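Local coordinates for chitin binding domain (Burkholderia pseudomallei, PDB 3UAM), which probably binds chitin and, as in related lytic polysaccharide monooxygenases, may cleave polysaccharide chains oxidatively with copper, at residues 185-189 with 212-216; 69-73 with 201-205; 19-23 with 42-47; 53-57 with 146-150. All blocks are in the same frame, centred on the assembly; numbering follows the deposited sequence. Where two conformers were deposited one is given.

All four contacts are only partly buried, and their centres lie about 12 to 17 Å from the centre of the chain, toward the periphery of the beta sandwich. Contacts 1 and 2 hold opposite ends of strand 205-215: contact 1 packs a phenylalanine near its end, whereas contact 2 pairs loop backbones at its start. Contacts 2 and 4 both draw on the long excursion between strand 49-51 and helix 98-101, and touch through Asn72 and Phe53; contact 4 also touches contact 1, through Glu150 and Arg188. Contact 3 touches none of the others and is rich in side-chain hydrogen bonds. In contact 4 an arginine grips two backbone carbonyls across the contact.

Contact 1: residues 185-189 with 212-216; sequences LPTRT and DLNFA
Phe215 sets its CG anti to its carbonyl carbon (chi1 -80°), which swings the ring beneath Arg188, whose own chain bends at chi2 (-67°) and carries the guanidinium away. What remains over the aromatic face is Arg188 CB, 3.6 Å from the centroid of the Phe215 ring and 9° off its normal, a well-centred CH-pi contact. Leu185 reaches the far end of the same ring obliquely, with CD1 3.8 Å from Phe215 CZ. Its other methyl, CD2, lies 4.3 Å from Leu213 CD1, so one leucine spans two residues of the strand. Pro186 O also comes to 3.6 Å from Phe215 CE2, again obliquely.

These contacts seat the loop joining strands 179-184 and 190-200 against the last strand, 205-215. The loop crosses from one sheet to the other of a beta sandwich, consistent with the E-set clan, and Val108 of strand 106-108 packs on both Leu185 and Phe215. The departing guanidinium stays on its own side: Arg188 NH1 donates to Thr187 O at 2.9 Å, one guanidinium face receives Pro186 CG, and NE donates to Thr134 O.

No direct hydrogen bond joins the segments. Instead, water 1 donates to Arg188 O at 3.1 Å and to Ala216 O at 2.6 Å, tying the loop to the C-terminal carboxylate. The ring thus supplies apolar cohesion, while polar continuity depends on a solvent molecule; the short bond to Ala216 O is consistent with the carboxylate's negative charge.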
loop_
_atom_site.group_PDB
_atom_site.type_symbol
_atom_site.label_atom_id
_atom_site.label_comp_id
_atom_site.label_asym_id
_atom_site.label_seq_id
_atom_site.Cartn_x
_atom_site.Cartn_y
_atom_site.Cartn_z
ATOM N N LEU A 185 8.983 4.032 -13.159
ATOM C CA LEU A 185 9.022 2.594 -12.953
ATOM C C LEU A 185 10.399 2.065 -13.350
ATOM O O LEU A 185 11.009 2.572 -14.297
ATOM C CB LEU A 185 7.931 1.885 -13.784
ATOM C CG LEU A 185 6.472 2.163 -13.436
ATOM C CD1 LEU A 185 5.520 1.460 -14.412
ATOM C CD2 LEU A 185 6.188 1.766 -11.995
ATOM N N PRO A 186 10.885 1.028 -12.654
ATOM C CA PRO A 186 12.174 0.432 -13.019
ATOM C C PRO A 186 12.051 -0.473 -14.254
ATOM O O PRO A 186 10.996 -0.539 -14.873
ATOM C CB PRO A 186 12.535 -0.376 -11.779
ATOM C CG PRO A 186 11.213 -0.795 -11.228
ATOM C CD PRO A 186 10.227 0.281 -11.573
ATOM N N THR A 187 13.137 -1.155 -14.590
ATOM C CA THR A 187 13.201 -2.082 -15.719
ATOM C C THR A 187 12.612 -3.453 -15.357
ATOM O O THR A 187 13.108 -4.120 -14.454
ATOM C CB THR A 187 14.668 -2.259 -16.144
ATOM O OG1 THR A 187 15.188 -0.974 -16.516
ATOM C CG2 THR A 187 14.823 -3.267 -17.324
ATOM N N ARG A 188 11.547 -3.848 -16.048
ATOM C CA ARG A 188 10.855 -5.125 -15.805
ATOM C C ARG A 188 10.185 -5.603 -17.102
ATOM O O ARG A 188 9.977 -4.822 -18.036
ATOM C CB ARG A 188 9.753 -4.973 -14.742
ATOM C CG ARG A 188 10.165 -4.624 -13.309
ATOM C CD ARG A 188 10.946 -5.736 -12.650
ATOM N NE ARG A 188 11.204 -5.488 -11.240
ATOM C CZ ARG A 188 12.167 -4.703 -10.750
ATOM N NH1 ARG A 188 12.979 -4.038 -11.556
ATOM N NH2 ARG A 188 12.314 -4.565 -9.437
ATOM N N THR A 189 9.872 -6.894 -17.155
ATOM C CA THR A 189 8.980 -7.461 -18.163
ATOM C C THR A 189 7.909 -8.325 -17.482
ATOM O O THR A 189 8.146 -8.907 -16.427
ATOM C CB THR A 189 9.756 -8.357 -19.136
ATOM O OG1 THR A 189 11.008 -7.732 -19.419
ATOM C CG2 THR A 189 8.986 -8.557 -20.435
ATOM N N ASP A 212 -1.646 -3.830 -9.818
ATOM C CA ASP A 212 -1.189 -4.891 -10.691
ATOM C C ASP A 212 -0.744 -4.310 -12.020
ATOM O O ASP A 212 -1.482 -3.570 -12.643
ATOM C CB ASP A 212 -2.312 -5.897 -10.915
ATOM C CG ASP A 212 -2.629 -6.702 -9.672
ATOM O OD1 ASP A 212 -1.734 -7.451 -9.165
ATOM O OD2 ASP A 212 -3.803 -6.603 -9.220
ATOM N N LEU A 213 0.460 -4.682 -12.449
ATOM C CA LEU A 213 1.132 -4.102 -13.612
ATOM C C LEU A 213 1.559 -5.184 -14.607
ATOM O O LEU A 213 1.972 -6.274 -14.209
ATOM C CB LEU A 213 2.383 -3.333 -13.161
ATOM C CG LEU A 213 2.195 -2.240 -12.096
ATOM C CD1 LEU A 213 3.552 -1.606 -11.771
ATOM C CD2 LEU A 213 1.185 -1.180 -12.516
ATOM N N ASN A 214 1.472 -4.852 -15.896
ATOM C CA ASN A 214 1.996 -5.683 -16.950
ATOM C C ASN A 214 2.988 -4.888 -17.792
ATOM O O ASN A 214 2.606 -3.999 -18.542
ATOM C CB ASN A 214 0.878 -6.208 -17.853
ATOM C CG ASN A 214 1.356 -7.346 -18.733
ATOM O OD1 ASN A 214 2.019 -8.264 -18.255
ATOM N ND2 ASN A 214 1.008 -7.302 -20.013
ATOM N N PHE A 215 4.264 -5.226 -17.650
ATOM C CA PHE A 215 5.329 -4.505 -18.324
ATOM C C PHE A 215 5.521 -5.130 -19.684
ATOM O O PHE A 215 5.630 -6.357 -19.802
ATOM C CB PHE A 215 6.644 -4.616 -17.546
ATOM C CG PHE A 215 6.749 -3.682 -16.362
ATOM C CD1 PHE A 215 6.176 -4.011 -15.154
ATOM C CD2 PHE A 215 7.491 -2.518 -16.443
ATOM C CE1 PHE A 215 6.308 -3.195 -14.055
ATOM C CE2 PHE A 215 7.627 -1.678 -15.343
ATOM C CZ PHE A 215 7.040 -2.023 -14.149
ATOM N N ALA A 216 5.568 -4.288 -20.702
ATOM C CA ALA A 216 5.953 -4.720 -22.042
ATOM C C ALA A 216 7.284 -5.523 -21.982
ATOM O O ALA A 216 8.198 -5.234 -21.183
ATOM C CB ALA A 216 6.077 -3.507 -22.970
ATOM O OXT ALA A 216 7.477 -6.508 -22.700
HETATM O O HOH W 1 8.663 -2.936 -20.042
#

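Contact 2: residues 69-73 with 201-205; sequences DVANG and ADTAN
Val70 N donates to Ala201 O at 3.1 Å, and three residues on Gly73 N donates to Ala204 O at 2.9 Å, the latter nearly straight at 173°. Between these bonds Val70, with CG1 anti to its backbone N (chi1 167°), lays both methyls on the facing backbone: Val70 CG2 lies 3.6 Å from Asp202 O and Val70 CG1 3.7 Å from Thr203 C. Two CA-H...O contacts add to the backbone pairing, Ala204 CA to Ala71 O at 3.4 Å and Asn72 CA to Ala204 O at 3.5 Å. The segments run in nearly the same direction, 24° apart, yet neither is a regular strand where they touch. In the beta sandwich, residues 201-204 form the connection between antiparallel strands 190-200 and 205-215, and an ST turn shapes it: Thr203 OG1 accepts from Asn205 N at 3.1 Å.

Further out, Lys52 NZ donates to both Val70 O and Thr203 O, bridging the segments with one ammonium group. Asp69 packs against Ala201 while its OD2 forms a salt bridge with Arg127. Asn72 turns its amide the other way, with OD1 accepting from Leu61 N and ND2 donating to Lys52 O and Gln58 O.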
loop_
_atom_site.group_PDB
_atom_site.type_symbol
_atom_site.label_atom_id
_atom_site.label_comp_id
_atom_site.label_asym_id
_atom_site.label_seq_id
_atom_site.Cartn_x
_atom_site.Cartn_y
_atom_site.Cartn_z
ATOM N N ASP A 69 6.354 8.206 17.348
ATOM C CA ASP A 69 5.225 7.624 16.637
ATOM C C ASP A 69 4.766 6.350 17.344
ATOM O O ASP A 69 5.552 5.681 18.012
ATOM C CB ASP A 69 5.547 7.336 15.165
ATOM C CG ASP A 69 5.328 8.536 14.260
ATOM O OD1 ASP A 69 5.184 9.678 14.773
ATOM O OD2 ASP A 69 5.344 8.331 13.008
ATOM N N VAL A 70 3.480 6.042 17.211
ATOM C CA VAL A 70 2.907 4.870 17.851
ATOM C C VAL A 70 3.523 3.650 17.205
ATOM O O VAL A 70 3.684 3.596 15.973
ATOM C CB VAL A 70 1.371 4.842 17.709
ATOM C CG1 VAL A 70 0.814 3.472 18.096
ATOM C CG2 VAL A 70 0.748 5.989 18.507
ATOM N N ALA A 71 3.912 2.693 18.039
ATOM C CA ALA A 71 4.549 1.443 17.572
ATOM C C ALA A 71 3.612 0.609 16.686
ATOM O O ALA A 71 2.380 0.694 16.812
ATOM C CB ALA A 71 5.013 0.614 18.764
ATOM N N ASN A 72 4.188 -0.182 15.786
ATOM C CA ASN A 72 3.353 -0.923 14.835
ATOM C C ASN A 72 2.589 -2.054 15.484
ATOM O O ASN A 72 3.020 -2.628 16.480
ATOM C CB ASN A 72 4.137 -1.434 13.620
ATOM C CG ASN A 72 5.092 -2.563 13.937
ATOM O OD1 ASN A 72 5.608 -2.679 15.052
ATOM N ND2 ASN A 72 5.362 -3.395 12.924
ATOM N N GLY A 73 1.434 -2.348 14.915
ATOM C CA GLY A 73 0.769 -3.632 15.169
ATOM C C GLY A 73 1.385 -4.689 14.274
ATOM O O GLY A 73 2.352 -4.420 13.550
ATOM N N ALA A 201 0.902 7.845 11.512
ATOM C CA ALA A 201 1.848 8.223 12.549
ATOM C C ALA A 201 1.384 7.865 13.952
ATOM O O ALA A 201 2.177 7.355 14.764
ATOM C CB ALA A 201 2.139 9.717 12.480
ATOM N N ASP A 202 0.119 8.137 14.237
ATOM C CA ASP A 202 -0.419 7.992 15.590
ATOM C C ASP A 202 -1.375 6.803 15.768
ATOM O O ASP A 202 -2.202 6.777 16.690
ATOM C CB ASP A 202 -1.079 9.299 16.012
ATOM C CG ASP A 202 -2.292 9.645 15.194
ATOM O OD1 ASP A 202 -2.506 9.032 14.123
ATOM O OD2 ASP A 202 -3.011 10.579 15.607
ATOM N N THR A 203 -1.228 5.805 14.903
ATOM C CA THR A 203 -1.813 4.496 15.133
ATOM C C THR A 203 -0.815 3.400 14.824
ATOM O O THR A 203 0.295 3.635 14.329
ATOM C CB THR A 203 -3.094 4.247 14.299
ATOM O OG1 THR A 203 -2.723 3.861 12.977
ATOM C CG2 THR A 203 -4.071 5.519 14.297
ATOM N N ALA A 204 -1.228 2.189 15.124
ATOM C CA ALA A 204 -0.433 1.003 14.870
ATOM C C ALA A 204 -0.342 0.603 13.394
ATOM O O ALA A 204 0.387 -0.337 13.066
ATOM C CB ALA A 204 -1.045 -0.145 15.657
ATOM N N ASN A 205 -1.109 1.274 12.520
ATOM C CA ASN A 205 -1.468 0.693 11.232
ATOM C C ASN A 205 -1.014 1.468 9.996
ATOM O O ASN A 205 -0.550 2.636 10.071
ATOM C CB ASN A 205 -2.985 0.489 11.144
ATOM C CG ASN A 205 -3.514 -0.504 12.160
ATOM O OD1 ASN A 205 -2.837 -1.437 12.546
ATOM N ND2 ASN A 205 -4.746 -0.322 12.556
#

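Contact 3: residues 19-23 with 42-47; sequences PRHGR and FGQVNE
His21 NE2 donates to Glu47 OE2 at 2.7 Å, meeting the anti lone pair of that oxygen in the imidazole plane, with a moderately bent N-H angle of 149°. Two further hydrogen bonds use Asn46: its backbone O accepts from Gly22 N at 3.2 Å, and its OD1 takes Arg23 NH1 on a lone pair at 2.9 Å. Arg23 CG sits between backbone N and carbonyl carbon (chi1 70°), and the chain then extends to NE, bringing NH1 to that oxygen. The amide's other end is held too, Asn46 ND2 donating to Phe42 O at 2.9 Å, which fixes its rotation.

Face contacts flank these bonds. Asn46 CB covers one side of the His21 ring, 3.6 Å from its centroid, and Pro19 CB the opposite side. Phe42 CE1 and CZ lie over one face of the Arg23 guanidinium, Phe42 CZ 3.6 Å from Arg23 NH1, the planes 63° apart. Water 2 donates to Gly22 O and Val45 O, joining strand 21-26 to helix 42-45 again.

His21 probably matches the N-terminal histidine that helps bind copper in mature lytic polysaccharide monooxygenases. Here the chain continues back to Pro19, making His21 N an amide that cannot coordinate as a free terminal amine would.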
loop_
_atom_site.group_PDB
_atom_site.type_symbol
_atom_site.label_atom_id
_atom_site.label_comp_id
_atom_site.label_asym_id
_atom_site.label_seq_id
_atom_site.Cartn_x
_atom_site.Cartn_y
_atom_site.Cartn_z
ATOM N N PRO A 19 -15.433 7.089 9.970
ATOM C CA PRO A 19 -14.711 6.112 9.143
ATOM C C PRO A 19 -13.470 6.743 8.533
ATOM O O PRO A 19 -13.561 7.831 7.953
ATOM C CB PRO A 19 -15.725 5.743 8.050
ATOM C CG PRO A 19 -16.910 6.664 8.241
ATOM C CD PRO A 19 -16.496 7.742 9.202
ATOM N N ARG A 20 -12.329 6.071 8.689
ATOM C CA ARG A 20 -11.036 6.569 8.235
ATOM C C ARG A 20 -10.600 5.727 7.044
ATOM O O ARG A 20 -10.326 4.532 7.183
ATOM C CB ARG A 20 -9.997 6.432 9.335
ATOM C CG ARG A 20 -10.488 6.786 10.731
ATOM C CD ARG A 20 -11.092 8.178 10.788
ATOM N NE ARG A 20 -10.095 9.199 10.499
ATOM C CZ ARG A 20 -9.251 9.715 11.385
ATOM N NH1 ARG A 20 -9.241 9.295 12.633
ATOM N NH2 ARG A 20 -8.405 10.652 11.016
ATOM N N HIS A 21 -10.520 6.357 5.886
ATOM C CA HIS A 21 -10.444 5.656 4.618
ATOM C C HIS A 21 -9.295 6.158 3.820
ATOM O O HIS A 21 -8.998 7.355 3.848
ATOM C CB HIS A 21 -11.692 5.954 3.805
ATOM C CG HIS A 21 -12.878 5.135 4.184
ATOM N ND1 HIS A 21 -14.105 5.388 3.693
ATOM C CD2 HIS A 21 -12.995 4.035 5.019
ATOM C CE1 HIS A 21 -14.967 4.473 4.172
ATOM N NE2 HIS A 21 -14.276 3.644 4.992
ATOM N N GLY A 22 -8.670 5.251 3.083
ATOM C CA GLY A 22 -7.635 5.609 2.126
ATOM C C GLY A 22 -7.516 4.533 1.063
ATOM O O GLY A 22 -7.634 3.345 1.382
ATOM N N ARG A 23 -7.290 4.949 -0.190
ATOM C CA ARG A 23 -7.049 4.011 -1.296
ATOM C C ARG A 23 -6.278 4.683 -2.434
ATOM O O ARG A 23 -6.218 5.909 -2.515
ATOM C CB ARG A 23 -8.372 3.450 -1.820
ATOM C CG ARG A 23 -9.211 4.479 -2.555
ATOM C CD ARG A 23 -10.632 4.030 -2.791
ATOM N NE ARG A 23 -11.346 5.070 -3.520
ATOM C CZ ARG A 23 -11.766 6.223 -2.996
ATOM N NH1 ARG A 23 -11.623 6.512 -1.700
ATOM N NH2 ARG A 23 -12.365 7.095 -3.787
ATOM N N PHE A 42 -17.551 0.108 -0.891
ATOM C CA PHE A 42 -16.663 1.257 -0.764
ATOM C C PHE A 42 -15.837 1.231 0.529
ATOM O O PHE A 42 -14.641 1.506 0.492
ATOM C CB PHE A 42 -17.484 2.560 -0.853
ATOM C CG PHE A 42 -16.652 3.804 -0.982
ATOM C CD1 PHE A 42 -16.038 4.106 -2.185
ATOM C CD2 PHE A 42 -16.500 4.677 0.090
ATOM C CE1 PHE A 42 -15.283 5.262 -2.332
ATOM C CE2 PHE A 42 -15.745 5.831 -0.041
ATOM C CZ PHE A 42 -15.146 6.129 -1.260
ATOM N N GLY A 43 -16.472 0.919 1.669
ATOM C CA GLY A 43 -15.736 0.818 2.935
ATOM C C GLY A 43 -14.578 -0.170 2.824
ATOM O O GLY A 43 -13.424 0.131 3.156
ATOM N N GLN A 44 -14.895 -1.355 2.323
ATOM C CA GLN A 44 -13.922 -2.433 2.172
ATOM C C GLN A 44 -12.677 -2.040 1.365
ATOM O O GLN A 44 -11.558 -2.340 1.778
ATOM C CB GLN A 44 -14.607 -3.647 1.526
ATOM C CG GLN A 44 -15.590 -4.362 2.459
ATOM C CD GLN A 44 -16.318 -5.511 1.778
ATOM O OE1 GLN A 44 -16.520 -5.498 0.568
ATOM N NE2 GLN A 44 -16.700 -6.517 2.550
ATOM N N VAL A 45 -12.863 -1.383 0.213
ATOM C CA VAL A 45 -11.745 -0.924 -0.631
ATOM C C VAL A 45 -10.824 0.030 0.127
ATOM O O VAL A 45 -9.608 0.043 -0.087
ATOM C CB VAL A 45 -12.253 -0.196 -1.897
ATOM C CG1 VAL A 45 -11.097 0.432 -2.675
ATOM C CG2 VAL A 45 -13.010 -1.169 -2.785
ATOM N N ASN A 46 -11.434 0.831 1.001
ATOM C CA ASN A 46 -10.772 1.906 1.751
ATOM C C ASN A 46 -10.255 1.523 3.163
ATOM O O ASN A 46 -9.725 2.388 3.886
ATOM C CB ASN A 46 -11.765 3.056 1.930
ATOM C CG ASN A 46 -11.883 3.925 0.696
ATOM O OD1 ASN A 46 -10.940 4.623 0.348
ATOM N ND2 ASN A 46 -13.014 3.849 0.003
ATOM N N GLU A 47 -10.395 0.244 3.535
ATOM C CA GLU A 47 -10.069 -0.223 4.877
ATOM C C GLU A 47 -9.172 -1.478 4.832
ATOM O O GLU A 47 -9.366 -2.420 5.607
ATOM C CB GLU A 47 -11.349 -0.505 5.662
ATOM C CG GLU A 47 -12.127 0.737 6.033
ATOM C CD GLU A 47 -13.525 0.456 6.579
ATOM O OE1 GLU A 47 -13.797 -0.644 7.097
ATOM O OE2 GLU A 47 -14.384 1.361 6.493
HETATM O O HOH W 2 -7.532 0.578 1.851
#

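Contact 4: residues 53-57 with 146-150; sequences FFPAT and RAHFE
Arg146 and the loop residues Phe54 to Thr57 join two loops that pack on strands 126-133 and 190-200 of the beta sandwich: a 3-10 segment, 146-148, meets a bend with a cis peptide bond before Pro55. The Arg146 side chain leaves with CB aimed at that loop and runs extended from CG to NE. Arg146 CG settles between two apolar groups, 3.8 Å from Phe54 CE2 and 3.9 Å from Pro55 CB. Arg146 CD passes 3.3 Å from Pro55 O.

NE then donates to that carbonyl, with Arg146 NE 2.8 Å from Pro55 O, an N-H angle of 148° and the donor well above the carbonyl plane. Thr57 CG2 covers one guanidinium face, 3.4 Å from Arg146 NE, while Phe54 CD2 stands over the opposite face. At the tip, Arg146 NH2 reaches Ala56 O at 2.8 Å and 162°, with that oxygen close to the guanidinium plane. NH2 has a second acceptor in Pro76 O, and NH1 forms a salt bridge with Asp78. Pro55 O and Ala56 O at its edge fix the rotation of the guanidinium, and two successive carbonyls of the bend are satisfied by one side chain.

Pro55 CB lies over one face of the Phe54 ring. That ring also points its edge at the face of Phe149 in a T-shaped pair, planes at 90°, in which Phe54 CZ comes 4.2 Å from Phe149 CD2.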
loop_
_atom_site.group_PDB
_atom_site.type_symbol
_atom_site.label_atom_id
_atom_site.label_comp_id
_atom_site.label_asym_id
_atom_site.label_seq_id
_atom_site.Cartn_x
_atom_site.Cartn_y
_atom_site.Cartn_z
ATOM N N PHE A 53 4.901 -0.960 8.823
ATOM C CA PHE A 53 6.321 -1.358 8.790
ATOM C C PHE A 53 6.584 -2.694 8.080
ATOM O O PHE A 53 7.602 -3.356 8.331
ATOM C CB PHE A 53 6.993 -1.340 10.177
ATOM C CG PHE A 53 6.834 -0.067 10.950
ATOM C CD1 PHE A 53 6.527 1.129 10.348
ATOM C CD2 PHE A 53 7.038 -0.073 12.317
ATOM C CE1 PHE A 53 6.416 2.295 11.096
ATOM C CE2 PHE A 53 6.939 1.080 13.066
ATOM C CZ PHE A 53 6.609 2.272 12.450
ATOM N N PHE A 54 5.692 -3.076 7.162
ATOM C CA PHE A 54 6.072 -4.016 6.112
ATOM C C PHE A 54 7.463 -3.626 5.573
ATOM O O PHE A 54 7.702 -2.447 5.319
ATOM C CB PHE A 54 5.026 -3.979 4.996
ATOM C CG PHE A 54 5.336 -4.874 3.846
ATOM C CD1 PHE A 54 6.090 -4.419 2.784
ATOM C CD2 PHE A 54 4.860 -6.163 3.828
ATOM C CE1 PHE A 54 6.373 -5.262 1.727
ATOM C CE2 PHE A 54 5.134 -7.000 2.777
ATOM C CZ PHE A 54 5.885 -6.546 1.726
ATOM N N PRO A 55 8.371 -4.600 5.369
ATOM C CA PRO A 55 8.183 -6.046 5.420
ATOM C C PRO A 55 8.485 -6.698 6.766
ATOM O O PRO A 55 8.722 -7.904 6.814
ATOM C CB PRO A 55 9.178 -6.536 4.362
ATOM C CG PRO A 55 10.333 -5.608 4.509
ATOM C CD PRO A 55 9.692 -4.260 4.796
ATOM N N ALA A 56 8.439 -5.946 7.867
ATOM C CA ALA A 56 8.666 -6.551 9.179
ATOM C C ALA A 56 7.563 -7.598 9.423
ATOM O O ALA A 56 6.492 -7.547 8.786
ATOM C CB ALA A 56 8.686 -5.485 10.279
ATOM N N THR A 57 7.852 -8.583 10.275
ATOM C CA THR A 57 6.872 -9.625 10.614
ATOM C C THR A 57 6.509 -9.636 12.108
ATOM O O THR A 57 6.063 -10.684 12.638
ATOM C CB THR A 57 7.434 -11.011 10.281
ATOM O OG1 THR A 57 8.672 -11.170 10.978
ATOM C CG2 THR A 57 7.679 -11.165 8.765
ATOM N N ARG A 146 6.735 -11.621 1.106
ATOM C CA ARG A 146 7.839 -10.680 1.259
ATOM C C ARG A 146 9.009 -11.019 0.329
ATOM O O ARG A 146 9.633 -10.113 -0.227
ATOM C CB ARG A 146 8.299 -10.681 2.726
ATOM C CG ARG A 146 7.349 -9.914 3.617
ATOM C CD ARG A 146 7.454 -10.355 5.055
ATOM N NE ARG A 146 6.668 -9.521 5.931
ATOM C CZ ARG A 146 5.340 -9.530 6.031
ATOM N NH1 ARG A 146 4.560 -10.339 5.313
ATOM N NH2 ARG A 146 4.787 -8.725 6.904
ATOM N N ALA A 147 9.267 -12.311 0.134
ATOM C CA ALA A 147 10.298 -12.805 -0.809
ATOM C C ALA A 147 10.117 -12.376 -2.273
ATOM O O ALA A 147 11.062 -12.495 -3.063
ATOM C CB ALA A 147 10.373 -14.332 -0.748
ATOM N N HIS A 148 8.916 -11.915 -2.635
ATOM C CA HIS A 148 8.621 -11.470 -3.985
ATOM C C HIS A 148 9.013 -10.038 -4.222
ATOM O O HIS A 148 9.123 -9.643 -5.368
ATOM C CB HIS A 148 7.132 -11.614 -4.304
ATOM C CG HIS A 148 6.640 -13.025 -4.222
ATOM N ND1 HIS A 148 5.432 -13.359 -3.712
ATOM C CD2 HIS A 148 7.258 -14.215 -4.597
ATOM C CE1 HIS A 148 5.296 -14.701 -3.773
ATOM N NE2 HIS A 148 6.406 -15.215 -4.326
ATOM N N PHE A 149 9.196 -9.266 -3.151
ATOM C CA PHE A 149 9.444 -7.843 -3.238
ATOM C C PHE A 149 10.921 -7.468 -3.002
ATOM O O PHE A 149 11.605 -8.075 -2.167
ATOM C CB PHE A 149 8.545 -7.104 -2.233
ATOM C CG PHE A 149 7.093 -7.106 -2.622
ATOM C CD1 PHE A 149 6.607 -6.163 -3.509
ATOM C CD2 PHE A 149 6.233 -8.063 -2.127
ATOM C CE1 PHE A 149 5.282 -6.146 -3.866
ATOM C CE2 PHE A 149 4.910 -8.089 -2.503
ATOM C CZ PHE A 149 4.421 -7.116 -3.372
ATOM N N GLU A 150 11.400 -6.486 -3.777
ATOM C CA GLU A 150 12.711 -5.898 -3.575
ATOM C C GLU A 150 12.830 -5.339 -2.154
ATOM O O GLU A 150 11.941 -4.625 -1.695
ATOM C CB GLU A 150 12.965 -4.773 -4.585
ATOM C CG GLU A 150 13.129 -5.219 -6.014
ATOM C CD GLU A 150 14.424 -5.973 -6.279
ATOM O OE1 GLU A 150 15.372 -5.882 -5.454
ATOM O OE2 GLU A 150 14.507 -6.649 -7.327
#